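Local coordinates for SusD/RagB family nutrient-binding outer membrane lipoprotein (Bacteroides vulgatus, PDB 4F7A) that probably binds mucin O-glycans at the cell surface, as a SusD-like outer membrane lipoprotein that captures nutrients for uptake, at residues 84-89 with 472-477; 99-104 with 115-120; 274-279 with 366-371. One frame throughout, in Å; residues are numbered along the deposited sequence. Where two conformers were deposited one is given.

Interaction 1: 84-89 with 472-477; sequences SAWNYT and PFSQDD
Trp86 and Asn87, neighbours on the first turns of helix 84-104, grip the start of helix 475-480 through three side-chain hydrogen bonds. With CG of Trp86 anti to the backbone N (chi1 -177°), the indole extends toward Ser474 and Asp477. CB of Ser474 lies over the indole face, 3.7 Å from CD1 of Trp86, and its distance of 4.1 Å to the centroid of the five-membered ring fits a CH-pi contact. At the ring edge, Trp86 NE1 donates to Asp477 OD2 at 3.0 Å. Ring and carboxylate planes stand 80° apart, and the N-H comes from above the carboxylate plane. The same oxygen is also hydrogen-bonded to a glycerol, probably from the crystallisation liquor, while Leu488 of helix 482-492 touches the Trp86 side chain.

Asn87 works with both ends of its amide. OD1 accepts from Ser474 OG at 2.6 Å, in the carbonyl plane and on a lone pair; ND2 donates to Asp476 OD2 at 2.9 Å, with that carboxylate oxygen close to the amide plane. Two partners of opposite demand thus fix which way round the amide sits. A leucine here would probably leave the Ser474 hydroxyl without its acceptor and Asp476 OD2 without the amide donor, weakening the hold on the helix start.

Ser474 OG has a further task: it accepts from Asp477 N at 3.1 Å in a nearly straight bond of 171°. That bond identifies Ser474 as the N-cap of helix 475-480, so the arrangement is a serine N-cap whose hydroxyl proton is spent on an asparagine of another helix, tying the C-terminal part of this SusD-like chain to its N-terminal helices.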
loop_
_atom_site.group_PDB
_atom_site.type_symbol
_atom_site.label_atom_id
_atom_site.label_comp_id
_atom_site.label_asym_id
_atom_site.label_seq_id
_atom_site.Cartn_x
_atom_site.Cartn_y
_atom_site.Cartn_z
ATOM N N SER A 84 -7.167 13.408 4.144
ATOM C CA SER A 84 -6.749 13.702 2.785
ATOM C C SER A 84 -6.976 12.595 1.763
ATOM O O SER A 84 -7.415 12.875 0.648
ATOM C CB SER A 84 -5.291 14.161 2.761
ATOM O OG SER A 84 -5.219 15.491 3.237
ATOM N N ALA A 85 -6.690 11.348 2.122
ATOM C CA ALA A 85 -6.883 10.239 1.185
ATOM C C ALA A 85 -8.363 10.205 0.745
ATOM O O ALA A 85 -8.679 10.156 -0.454
ATOM C CB ALA A 85 -6.452 8.923 1.815
ATOM N N TRP A 86 -9.260 10.293 1.723
ATOM C CA TRP A 86 -10.702 10.385 1.451
ATOM C C TRP A 86 -11.036 11.589 0.546
ATOM O O TRP A 86 -11.622 11.428 -0.536
ATOM C CB TRP A 86 -11.504 10.492 2.774
ATOM C CG TRP A 86 -12.988 10.517 2.552
ATOM C CD1 TRP A 86 -13.726 11.568 2.091
ATOM C CD2 TRP A 86 -13.918 9.447 2.790
ATOM N NE1 TRP A 86 -15.053 11.212 2.010
ATOM C CE2 TRP A 86 -15.196 9.914 2.427
ATOM C CE3 TRP A 86 -13.790 8.137 3.270
ATOM C CZ2 TRP A 86 -16.347 9.121 2.526
ATOM C CZ3 TRP A 86 -14.953 7.326 3.338
ATOM C CH2 TRP A 86 -16.200 7.828 2.979
ATOM N N ASN A 87 -10.625 12.777 0.971
ATOM C CA ASN A 87 -11.068 14.016 0.331
ATOM C C ASN A 87 -10.619 14.101 -1.140
ATOM O O ASN A 87 -11.418 14.387 -2.049
ATOM C CB ASN A 87 -10.547 15.237 1.092
ATOM C CG ASN A 87 -11.162 15.395 2.483
ATOM O OD1 ASN A 87 -12.184 14.778 2.806
ATOM N ND2 ASN A 87 -10.533 16.242 3.320
ATOM N N TYR A 88 -9.338 13.838 -1.371
ATOM C CA TYR A 88 -8.783 13.943 -2.712
ATOM C C TYR A 88 -9.353 12.886 -3.638
ATOM O O TYR A 88 -9.629 13.159 -4.804
ATOM C CB TYR A 88 -7.249 13.911 -2.666
ATOM C CG TYR A 88 -6.650 15.142 -1.993
ATOM C CD1 TYR A 88 -7.130 16.418 -2.270
ATOM C CD2 TYR A 88 -5.604 15.029 -1.071
ATOM C CE1 TYR A 88 -6.594 17.551 -1.639
ATOM C CE2 TYR A 88 -5.040 16.159 -0.459
ATOM C CZ TYR A 88 -5.549 17.412 -0.740
ATOM O OH TYR A 88 -5.020 18.536 -0.129
ATOM N N THR A 89 -9.531 11.678 -3.133
ATOM C CA THR A 89 -10.028 10.601 -3.940
ATOM C C THR A 89 -11.497 10.846 -4.327
ATOM O O THR A 89 -11.850 10.730 -5.494
ATOM C CB THR A 89 -9.862 9.237 -3.252
ATOM O OG1 THR A 89 -8.474 8.999 -2.980
ATOM C CG2 THR A 89 -10.374 8.141 -4.158
ATOM N N PRO A 472 -9.286 8.086 11.244
ATOM C CA PRO A 472 -10.693 8.509 11.407
ATOM C C PRO A 472 -11.319 8.980 10.106
ATOM O O PRO A 472 -10.613 9.404 9.208
ATOM C CB PRO A 472 -10.614 9.676 12.397
ATOM C CG PRO A 472 -9.290 9.495 13.094
ATOM C CD PRO A 472 -8.367 8.911 12.037
ATOM N N PHE A 473 -12.642 8.911 10.024
ATOM C CA PHE A 473 -13.355 9.423 8.872
ATOM C C PHE A 473 -13.076 10.918 8.626
ATOM O O PHE A 473 -12.704 11.672 9.535
ATOM C CB PHE A 473 -14.869 9.207 9.019
ATOM C CG PHE A 473 -15.288 7.777 9.096
ATOM C CD1 PHE A 473 -15.050 6.924 8.033
ATOM C CD2 PHE A 473 -15.997 7.302 10.197
ATOM C CE1 PHE A 473 -15.458 5.626 8.078
ATOM C CE2 PHE A 473 -16.404 5.995 10.261
ATOM C CZ PHE A 473 -16.122 5.142 9.177
ATOM N N SER A 474 -13.230 11.331 7.381
ATOM C CA SER A 474 -13.016 12.732 7.018
ATOM C C SER A 474 -14.030 13.635 7.697
ATOM O O SER A 474 -15.231 13.534 7.394
ATOM C CB SER A 474 -13.152 12.925 5.518
ATOM O OG SER A 474 -13.136 14.315 5.213
ATOM N N GLN A 475 -13.554 14.554 8.554
ATOM C CA GLN A 475 -14.440 15.564 9.119
ATOM C C GLN A 475 -14.874 16.599 8.089
ATOM O O GLN A 475 -15.909 17.228 8.271
ATOM C CB GLN A 475 -13.846 16.236 10.356
ATOM C CG GLN A 475 -13.933 15.340 11.599
ATOM C CD GLN A 475 -15.373 14.991 11.969
ATOM O OE1 GLN A 475 -16.231 15.875 12.124
ATOM N NE2 GLN A 475 -15.640 13.704 12.125
ATOM N N ASP A 476 -14.120 16.767 6.999
ATOM C CA ASP A 476 -14.571 17.659 5.918
ATOM C C ASP A 476 -15.821 17.085 5.265
ATOM O O ASP A 476 -16.793 17.806 5.029
ATOM C CB ASP A 476 -13.447 17.879 4.889
ATOM C CG ASP A 476 -12.183 18.387 5.549
ATOM O OD1 ASP A 476 -12.189 19.559 5.947
ATOM O OD2 ASP A 476 -11.228 17.592 5.763
ATOM N N ASP A 477 -15.816 15.778 5.015
ATOM C CA ASP A 477 -17.020 15.113 4.525
ATOM C C ASP A 477 -18.146 15.111 5.587
ATOM O O ASP A 477 -19.305 15.356 5.261
ATOM C CB ASP A 477 -16.695 13.690 4.054
ATOM C CG ASP A 477 -17.743 13.138 3.095
ATOM O OD1 ASP A 477 -18.839 12.811 3.577
ATOM O OD2 ASP A 477 -17.454 12.996 1.878
#

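Interaction 2: 99-104 with 115-120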
loop_
_atom_site.group_PDB
_atom_site.type_symbol
_atom_site.label_atom_id
_atom_site.label_comp_id
_atom_site.label_asym_id
_atom_site.label_seq_id
_atom_site.Cartn_x
_atom_site.Cartn_y
_atom_site.Cartn_z
ATOM N N LYS A 99 -17.658 7.800 -13.802
ATOM C CA LYS A 99 -18.019 8.265 -15.147
ATOM C C LYS A 99 -17.469 7.325 -16.219
ATOM O O LYS A 99 -18.162 6.979 -17.173
ATOM C CB LYS A 99 -17.501 9.689 -15.413
ATOM C CG LYS A 99 -17.909 10.255 -16.773
ATOM N N SER A 100 -16.232 6.881 -16.049
ATOM C CA SER A 100 -15.612 6.009 -17.043
ATOM C C SER A 100 -16.352 4.672 -17.106
ATOM O O SER A 100 -16.507 4.093 -18.185
ATOM C CB SER A 100 -14.123 5.796 -16.741
ATOM O OG SER A 100 -13.502 5.060 -17.776
ATOM N N THR A 101 -16.802 4.186 -15.952
ATOM C CA THR A 101 -17.664 2.992 -15.911
ATOM C C THR A 101 -18.949 3.193 -16.719
ATOM O O THR A 101 -19.308 2.366 -17.569
ATOM C CB THR A 101 -18.009 2.584 -14.468
ATOM O OG1 THR A 101 -16.802 2.481 -13.709
ATOM C CG2 THR A 101 -18.733 1.218 -14.443
ATOM N N LEU A 102 -19.621 4.310 -16.484
ATOM C CA LEU A 102 -20.902 4.568 -17.106
ATOM C C LEU A 102 -20.779 4.664 -18.618
ATOM O O LEU A 102 -21.649 4.181 -19.332
ATOM C CB LEU A 102 -21.535 5.854 -16.573
ATOM C CG LEU A 102 -21.952 5.866 -15.095
ATOM C CD1 LEU A 102 -22.616 7.206 -14.748
ATOM C CD2 LEU A 102 -22.859 4.677 -14.716
ATOM N N ILE A 103 -19.707 5.285 -19.115
ATOM C CA ILE A 103 -19.599 5.490 -20.553
ATOM C C ILE A 103 -18.982 4.326 -21.299
ATOM O O ILE A 103 -18.993 4.322 -22.511
ATOM C CB ILE A 103 -18.900 6.837 -20.946
ATOM C CG1 ILE A 103 -17.403 6.845 -20.611
ATOM C CG2 ILE A 103 -19.648 8.030 -20.312
ATOM C CD1 ILE A 103 -16.735 8.180 -20.952
ATOM N N THR A 104 -18.458 3.324 -20.600
ATOM C CA THR A 104 -17.887 2.165 -21.295
ATOM C C THR A 104 -18.679 0.872 -21.081
ATOM O O THR A 104 -18.611 -0.030 -21.925
ATOM C CB THR A 104 -16.430 1.904 -20.897
ATOM O OG1 THR A 104 -16.349 1.645 -19.499
ATOM C CG2 THR A 104 -15.517 3.106 -21.266
ATOM N N GLY A 115 -13.269 -3.067 -18.791
ATOM C CA GLY A 115 -12.468 -3.910 -17.898
ATOM C C GLY A 115 -11.375 -3.155 -17.150
ATOM O O GLY A 115 -11.238 -3.270 -15.937
ATOM N N ALA A 116 -10.596 -2.373 -17.892
ATOM C CA ALA A 116 -9.523 -1.584 -17.302
ATOM C C ALA A 116 -10.039 -0.568 -16.268
ATOM O O ALA A 116 -9.424 -0.371 -15.229
ATOM C CB ALA A 116 -8.719 -0.863 -18.440
ATOM N N THR A 117 -11.146 0.086 -16.571
ATOM C CA THR A 117 -11.766 1.027 -15.659
ATOM C C THR A 117 -12.068 0.350 -14.338
ATOM O O THR A 117 -11.755 0.891 -13.283
ATOM C CB THR A 117 -13.087 1.598 -16.209
ATOM O OG1 THR A 117 -12.820 2.410 -17.335
ATOM C CG2 THR A 117 -13.811 2.442 -15.143
ATOM N N LEU A 118 -12.686 -0.828 -14.401
ATOM C CA LEU A 118 -13.086 -1.547 -13.189
ATOM C C LEU A 118 -11.882 -1.910 -12.343
ATOM O O LEU A 118 -11.909 -1.744 -11.125
ATOM C CB LEU A 118 -13.874 -2.811 -13.530
ATOM C CG LEU A 118 -15.273 -2.521 -14.073
ATOM C CD1 LEU A 118 -16.022 -3.817 -14.394
ATOM C CD2 LEU A 118 -16.074 -1.680 -13.106
ATOM N N ILE A 119 -10.833 -2.411 -12.992
ATOM C CA ILE A 119 -9.597 -2.778 -12.280
ATOM C C ILE A 119 -9.001 -1.540 -11.595
ATOM O O ILE A 119 -8.640 -1.566 -10.416
ATOM C CB ILE A 119 -8.582 -3.471 -13.239
ATOM C CG1 ILE A 119 -9.169 -4.806 -13.736
ATOM C CG2 ILE A 119 -7.223 -3.751 -12.518
ATOM C CD1 ILE A 119 -8.620 -5.291 -15.064
ATOM N N LEU A 120 -8.884 -0.445 -12.326
ATOM C CA LEU A 120 -8.356 0.772 -11.716
ATOM C C LEU A 120 -9.230 1.270 -10.556
ATOM O O LEU A 120 -8.728 1.791 -9.574
ATOM C CB LEU A 120 -8.216 1.868 -12.769
ATOM C CG LEU A 120 -7.174 1.648 -13.842
ATOM C CD1 LEU A 120 -7.318 2.764 -14.911
ATOM C CD2 LEU A 120 -5.742 1.555 -13.256
#
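This is a buried antiparallel helix-helix contact, made where the C-terminal end of helix 84-104 passes the early turns of helix 111-132. The short segments run at 158° to each other, with their axes 9.1 Å apart at closest approach. Thr101 and Thr117 have the nearest CA atoms, at 6.2 Å, and the contact is carried mainly by Ser100, Thr101 and Thr117.

Thr117 is the central residue, its two branches meeting different neighbours. Its OG1 lies 2.8 Å from Ser100 OG, hydroxyl to hydroxyl; the same OG1 is also bonded to the carbonyl of Phe113, one turn back in its own helix. A chi1 of -67° sets OG1 beside the backbone N and leaves the CG2 methyl anti to it, extending across to Thr101 and reaching within 3.3 Å of Thr101 OG1. That hydroxyl is turned to its own helix, bonded to Ala97 O, and is also bonded to Lys121 NZ.

The two consecutive helices make a helical hairpin, in keeping with the TPR-like fold of SusD proteins. Helix 15-30 covers one flank of this hairpin, with Phe25 against Thr117 and Tyr21 against Thr104. Around Leu118, Lys164 and Ala165 of helix 151-174 add to the packing, while CD2 of Leu118 approaches CG2 of Thr101 at 4.2 Å, the two side chains crossing at about a right angle.

Interaction 3: 274-279 with 366-371; sequences YEDPRI and TSFSQW
Arg278 and Phe368 bury the most surface here, joining the turn between helices 265-273 and 279-282 to the end of helix 356-371. The turn is a type I beta turn from Asp276 to Ile279 that leads into helix 279-282, with Asp276 as its capping residue: Asp276 OD1 accepts from Arg278 N through its anti lone pair.

The arginine folds back on the same carboxylate. Its chain bent at chi3, it meets Asp276 side-on in a salt bridge, NE bonded to OD1 and NH2 to OD2, each on a syn lone pair. The NE bond is almost straight, at 176°, and lies in the guanidinium plane. Asp276 OD1 is therefore held by two donors, the backbone N-H and NE of Arg278. Gln426 of helix 416-431 takes a further bond from NH2, so the buried cation has partners on several sides.

CE1 of Phe368 lies over one guanidinium face, 3.6 Å from Arg278 CZ, and the planes are 59° apart, an inclined contact rather than a flat stack. Further round the ring, on the same side, Pro277 packs its CG against CE2 of Phe368 at 3.4 Å, the two side chains crossing at about a right angle. Proline and arginine thus meet different carbons of the phenyl ring, CE2 and CZ for the one, CE1 and CD1 for the other, while Tyr379 also meets that ring.

The direct hydrogen bond between turn and helix comes from the remaining nitrogen: Arg278 NH1 donates to Ser367 OG at 2.8 Å, within the guanidinium plane but bent to 139° at the hydrogen.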
loop_
_atom_site.group_PDB
_atom_site.type_symbol
_atom_site.label_atom_id
_atom_site.label_comp_id
_atom_site.label_asym_id
_atom_site.label_seq_id
_atom_site.Cartn_x
_atom_site.Cartn_y
_atom_site.Cartn_z
ATOM N N TYR A 274 19.730 -7.751 8.743
ATOM C CA TYR A 274 19.745 -8.739 7.661
ATOM C C TYR A 274 20.913 -8.549 6.678
ATOM O O TYR A 274 21.078 -9.335 5.747
ATOM C CB TYR A 274 18.424 -8.682 6.897
ATOM C CG TYR A 274 17.189 -9.232 7.587
ATOM C CD1 TYR A 274 17.269 -9.969 8.766
ATOM C CD2 TYR A 274 15.930 -9.042 7.031
ATOM C CE1 TYR A 274 16.132 -10.472 9.369
ATOM C CE2 TYR A 274 14.791 -9.535 7.621
ATOM C CZ TYR A 274 14.904 -10.281 8.791
ATOM O OH TYR A 274 13.796 -10.818 9.373
ATOM N N GLU A 275 21.708 -7.486 6.869
ATOM C CA GLU A 275 22.793 -7.118 5.953
ATOM C C GLU A 275 22.255 -7.118 4.541
ATOM O O GLU A 275 22.821 -7.713 3.629
ATOM C CB GLU A 275 24.012 -8.054 6.129
ATOM C CG GLU A 275 24.597 -7.938 7.542
ATOM C CD GLU A 275 25.956 -8.624 7.715
ATOM O OE1 GLU A 275 26.105 -9.788 7.310
ATOM O OE2 GLU A 275 26.859 -8.002 8.292
ATOM N N ASP A 276 21.125 -6.441 4.384
ATOM C CA ASP A 276 20.315 -6.562 3.183
ATOM C C ASP A 276 20.924 -5.695 2.086
ATOM O O ASP A 276 21.120 -4.496 2.281
ATOM C CB ASP A 276 18.885 -6.141 3.504
ATOM C CG ASP A 276 17.897 -6.561 2.473
ATOM O OD1 ASP A 276 18.101 -6.241 1.270
ATOM O OD2 ASP A 276 16.883 -7.192 2.874
ATOM N N PRO A 277 21.193 -6.292 0.910
ATOM C CA PRO A 277 21.800 -5.491 -0.160
ATOM C C PRO A 277 20.880 -4.432 -0.739
ATOM O O PRO A 277 21.343 -3.591 -1.523
ATOM C CB PRO A 277 22.146 -6.516 -1.235
ATOM C CG PRO A 277 21.274 -7.640 -0.993
ATOM C CD PRO A 277 20.939 -7.674 0.489
ATOM N N ARG A 278 19.590 -4.453 -0.385
ATOM C CA ARG A 278 18.709 -3.379 -0.820
ATOM C C ARG A 278 18.895 -2.092 0.019
ATOM O O ARG A 278 18.391 -1.024 -0.364
ATOM C CB ARG A 278 17.253 -3.830 -0.783
ATOM C CG ARG A 278 16.903 -4.894 -1.813
ATOM C CD ARG A 278 15.609 -5.628 -1.477
ATOM N NE ARG A 278 15.718 -6.520 -0.319
ATOM C CZ ARG A 278 14.806 -7.454 -0.009
ATOM N NH1 ARG A 278 13.722 -7.632 -0.761
ATOM N NH2 ARG A 278 14.974 -8.219 1.058
ATOM N N ILE A 279 19.592 -2.187 1.155
ATOM C CA ILE A 279 19.686 -1.055 2.078
ATOM C C ILE A 279 20.217 0.228 1.380
ATOM O O ILE A 279 19.660 1.310 1.564
ATOM C CB ILE A 279 20.495 -1.422 3.358
ATOM C CG1 ILE A 279 20.249 -0.385 4.464
ATOM C CG2 ILE A 279 21.979 -1.584 3.067
ATOM C CD1 ILE A 279 20.766 -0.795 5.872
ATOM N N THR A 366 12.875 -12.290 -6.562
ATOM C CA THR A 366 12.195 -11.395 -7.482
ATOM C C THR A 366 12.384 -9.927 -7.060
ATOM O O THR A 366 12.630 -9.051 -7.912
ATOM C CB THR A 366 10.698 -11.788 -7.625
ATOM O OG1 THR A 366 10.611 -13.092 -8.230
ATOM C CG2 THR A 366 9.933 -10.779 -8.507
ATOM N N SER A 367 12.272 -9.663 -5.758
ATOM C CA SER A 367 12.505 -8.339 -5.217
ATOM C C SER A 367 13.950 -7.872 -5.447
ATOM O O SER A 367 14.191 -6.761 -5.907
ATOM C CB SER A 367 12.160 -8.308 -3.735
ATOM O OG SER A 367 12.457 -7.047 -3.191
ATOM N N PHE A 368 14.917 -8.738 -5.166
ATOM C CA PHE A 368 16.309 -8.405 -5.449
ATOM C C PHE A 368 16.499 -8.006 -6.921
ATOM O O PHE A 368 17.163 -7.010 -7.212
ATOM C CB PHE A 368 17.216 -9.599 -5.172
ATOM C CG PHE A 368 17.695 -9.716 -3.746
ATOM C CD1 PHE A 368 16.849 -9.489 -2.667
ATOM C CD2 PHE A 368 19.016 -10.110 -3.488
ATOM C CE1 PHE A 368 17.309 -9.638 -1.358
ATOM C CE2 PHE A 368 19.473 -10.255 -2.191
ATOM C CZ PHE A 368 18.595 -10.039 -1.125
ATOM N N SER A 369 15.927 -8.794 -7.834
ATOM C CA SER A 369 16.023 -8.516 -9.260
ATOM C C SER A 369 15.361 -7.187 -9.660
ATOM O O SER A 369 15.886 -6.468 -10.491
ATOM C CB SER A 369 15.419 -9.661 -10.074
ATOM O OG SER A 369 16.175 -10.842 -9.892
ATOM N N GLN A 370 14.204 -6.879 -9.081
ATOM C CA GLN A 370 13.510 -5.607 -9.330
ATOM C C GLN A 370 14.457 -4.422 -9.119
ATOM O O GLN A 370 14.431 -3.464 -9.875
ATOM C CB GLN A 370 12.354 -5.469 -8.345
ATOM C CG GLN A 370 11.533 -4.213 -8.470
ATOM C CD GLN A 370 10.458 -4.091 -7.420
ATOM O OE1 GLN A 370 9.948 -5.090 -6.924
ATOM N NE2 GLN A 370 10.114 -2.866 -7.065
ATOM N N TRP A 371 15.231 -4.487 -8.042
ATOM C CA TRP A 371 16.053 -3.376 -7.566
ATOM C C TRP A 371 17.493 -3.442 -8.034
ATOM O O TRP A 371 18.247 -2.521 -7.794
ATOM C CB TRP A 371 16.001 -3.312 -6.029
ATOM C CG TRP A 371 14.651 -2.943 -5.527
ATOM C CD1 TRP A 371 13.747 -3.756 -4.912
ATOM C CD2 TRP A 371 14.020 -1.667 -5.652
ATOM N NE1 TRP A 371 12.601 -3.068 -4.640
ATOM C CE2 TRP A 371 12.735 -1.781 -5.082
ATOM C CE3 TRP A 371 14.406 -0.442 -6.204
ATOM C CZ2 TRP A 371 11.843 -0.707 -5.014
ATOM C CZ3 TRP A 371 13.511 0.628 -6.137
ATOM C CH2 TRP A 371 12.243 0.476 -5.539
#

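How the interactions relate
Interactions 1 and 2 share helix 84-104: its first turns hold the start of helix 475-480, and its last turns pack on helix 111-132. Their centres are 23 Å apart and their nearest atoms about 9 Å, so the helix connects them without direct contact. Interaction 3 lies across the centre of the chain from interaction 1, with centres 35 Å apart, and 36 Å from the centre of interaction 2. Along the sequence, 84-89 with 472-477 encloses both other contacts, which follow in series. A glycerol, probably from the crystallisation liquor, lies beside Asp477 at interaction 1 and does not by itself mark the glycan site.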